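Local structure of DNA ligase (Enterobacteria phage T7, 1A0I) at residues I265-L270 / D288-T293. The protein probably seals nicks in duplex DNA during phage replication, using ATP, which is bound in this crystal form, to activate the broken strand for phosphodiester bond formation. Residues are numbered along the deposited sequence; the frame is centred on the assembly and turned at random.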
loop_
_atom_site.group_PDB
_atom_site.type_symbol
_atom_site.label_atom_id
_atom_site.label_comp_id
_atom_site.label_asym_id
_atom_site.label_seq_id
_atom_site.Cartn_x
_atom_site.Cartn_y
_atom_site.Cartn_z
ATOM N N ILE A 265 20.024 11.426 2.745
ATOM C CA ILE A 265 18.600 11.160 2.687
ATOM C C ILE A 265 17.897 11.781 1.482
ATOM O O ILE A 265 16.680 11.639 1.388
ATOM C CB ILE A 265 17.915 11.671 3.992
ATOM C CG1 ILE A 265 17.950 13.179 4.143
ATOM C CG2 ILE A 265 18.654 11.050 5.159
ATOM C CD1 ILE A 265 17.124 13.691 5.326
ATOM N N GLY A 266 18.567 12.522 0.602
ATOM C CA GLY A 266 17.938 13.203 -0.515
ATOM C C GLY A 266 18.799 14.322 -1.125
ATOM O O GLY A 266 20.001 14.500 -0.859
ATOM N N PHE A 267 18.122 15.152 -1.923
ATOM C CA PHE A 267 18.752 16.254 -2.635
ATOM C C PHE A 267 18.166 17.650 -2.440
ATOM O O PHE A 267 17.017 17.871 -2.048
ATOM C CB PHE A 267 18.743 15.955 -4.119
ATOM C CG PHE A 267 19.412 14.642 -4.430
ATOM C CD1 PHE A 267 20.753 14.459 -4.119
ATOM C CD2 PHE A 267 18.675 13.619 -5.008
ATOM C CE1 PHE A 267 21.366 13.240 -4.397
ATOM C CE2 PHE A 267 19.288 12.405 -5.276
ATOM C CZ PHE A 267 20.632 12.221 -4.979
ATOM N N GLU A 268 18.997 18.640 -2.707
ATOM C CA GLU A 268 18.573 20.025 -2.727
ATOM C C GLU A 268 18.077 20.108 -4.155
ATOM O O GLU A 268 18.855 19.800 -5.080
ATOM C CB GLU A 268 19.768 20.951 -2.525
ATOM C CG GLU A 268 19.821 21.887 -1.321
ATOM C CD GLU A 268 18.910 23.113 -1.430
ATOM O OE1 GLU A 268 17.720 22.935 -1.683
ATOM O OE2 GLU A 268 19.377 24.238 -1.252
ATOM N N VAL A 269 16.794 20.397 -4.389
ATOM C CA VAL A 269 16.315 20.473 -5.753
ATOM C C VAL A 269 15.704 21.841 -6.049
ATOM O O VAL A 269 14.780 22.369 -5.405
ATOM C CB VAL A 269 15.296 19.300 -6.007
ATOM C CG1 VAL A 269 14.758 19.349 -7.434
ATOM C CG2 VAL A 269 16.009 17.953 -5.863
ATOM N N LEU A 270 16.346 22.451 -7.056
ATOM C CA LEU A 270 15.938 23.761 -7.535
ATOM C C LEU A 270 14.804 23.461 -8.494
ATOM O O LEU A 270 14.949 22.754 -9.497
ATOM C CB LEU A 270 17.054 24.485 -8.312
ATOM C CG LEU A 270 16.978 25.980 -8.746
ATOM C CD1 LEU A 270 16.252 26.137 -10.082
ATOM C CD2 LEU A 270 16.305 26.785 -7.642
ATOM N N ASP A 288 21.552 4.527 1.151
ATOM C CA ASP A 288 22.831 3.858 1.282
ATOM C C ASP A 288 23.507 3.746 -0.069
ATOM O O ASP A 288 24.722 3.776 -0.121
ATOM C CB ASP A 288 22.585 2.487 1.945
ATOM C CG ASP A 288 22.065 2.651 3.394
ATOM O OD1 ASP A 288 22.850 2.935 4.297
ATOM O OD2 ASP A 288 20.864 2.535 3.640
ATOM N N GLU A 289 22.810 3.720 -1.213
ATOM C CA GLU A 289 23.397 3.675 -2.560
ATOM C C GLU A 289 24.005 5.046 -2.901
ATOM O O GLU A 289 25.176 5.157 -3.283
ATOM C CB GLU A 289 22.304 3.324 -3.560
ATOM C CG GLU A 289 22.696 2.770 -4.917
ATOM C CD GLU A 289 21.531 2.777 -5.918
ATOM O OE1 GLU A 289 21.201 3.837 -6.471
ATOM O OE2 GLU A 289 20.962 1.710 -6.151
ATOM N N PHE A 290 23.252 6.130 -2.678
ATOM C CA PHE A 290 23.710 7.503 -2.880
ATOM C C PHE A 290 24.891 7.893 -1.996
ATOM O O PHE A 290 25.764 8.642 -2.453
ATOM C CB PHE A 290 22.578 8.494 -2.612
ATOM C CG PHE A 290 21.449 8.452 -3.619
ATOM C CD1 PHE A 290 21.593 7.793 -4.842
ATOM C CD2 PHE A 290 20.263 9.093 -3.306
ATOM C CE1 PHE A 290 20.552 7.784 -5.758
ATOM C CE2 PHE A 290 19.220 9.082 -4.224
ATOM C CZ PHE A 290 19.369 8.434 -5.445
ATOM N N THR A 291 24.958 7.450 -0.737
ATOM C CA THR A 291 26.104 7.752 0.108
ATOM C C THR A 291 27.328 7.075 -0.442
ATOM O O THR A 291 28.313 7.799 -0.550
ATOM C CB THR A 291 25.987 7.271 1.552
ATOM O OG1 THR A 291 24.689 7.449 2.094
ATOM C CG2 THR A 291 26.995 8.080 2.333
ATOM N N GLU A 292 27.373 5.794 -0.812
ATOM C CA GLU A 292 28.538 5.141 -1.391
ATOM C C GLU A 292 29.046 5.953 -2.541
ATOM O O GLU A 292 30.208 6.359 -2.484
ATOM C CB GLU A 292 28.177 3.732 -1.868
ATOM C CG GLU A 292 28.813 2.669 -0.977
ATOM C CD GLU A 292 28.686 2.888 0.536
ATOM O OE1 GLU A 292 27.642 2.667 1.137
ATOM O OE2 GLU A 292 29.682 3.277 1.141
ATOM N N THR A 293 28.191 6.325 -3.487
ATOM C CA THR A 293 28.575 7.217 -4.561
ATOM C C THR A 293 29.201 8.525 -4.016
ATOM O O THR A 293 30.292 8.933 -4.451
ATOM C CB THR A 293 27.290 7.453 -5.396
ATOM O OG1 THR A 293 26.722 6.165 -5.597
ATOM C CG2 THR A 293 27.541 8.061 -6.759
#
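Phe290, on the helix 285-298, meets Phe267 of the strand 266-270 in the C-terminal OB-fold domain of the ligase, with its five-stranded antiparallel sheet; within these two segments, this ring pair is the contact between helix and sheet. Along 288-293, Glu289 comes first, contributing through its backbone: its O accepts from Thr293 N in the helical pattern and also from the Thr293 hydroxyl. Phe290 follows, with its CA-CB bond directed at the strand; a chi1 of -68° sets CG beside the backbone N and carries the ring out to Phe267 CZ and CE2. The ring centroids of Phe267 and Phe290 are 5.0 Å apart and the planes of these two rings are inclined at 42°, so the rings meet obliquely, while the two side chains cross at about a right angle. Phe267 CZ sits over one face of Phe290, displaced toward the rim, at 3.6 Å from Phe290 CD2. Both rings are buried, and Tyr321 and Phe344 each touch both of them, completing an aromatic cluster; Ile248 and Leu251 of the strand 242-252 also pack on Phe267. Next on the helix, Thr291 turns to Lys263 and Val264, while its OG1 bonds back to Met287 O. At Thr293, whose side chain touches Pro320 and Tyr321, OG1 donates to Glu289 O over 3.0 Å, tilted 33° from the carbonyl plane.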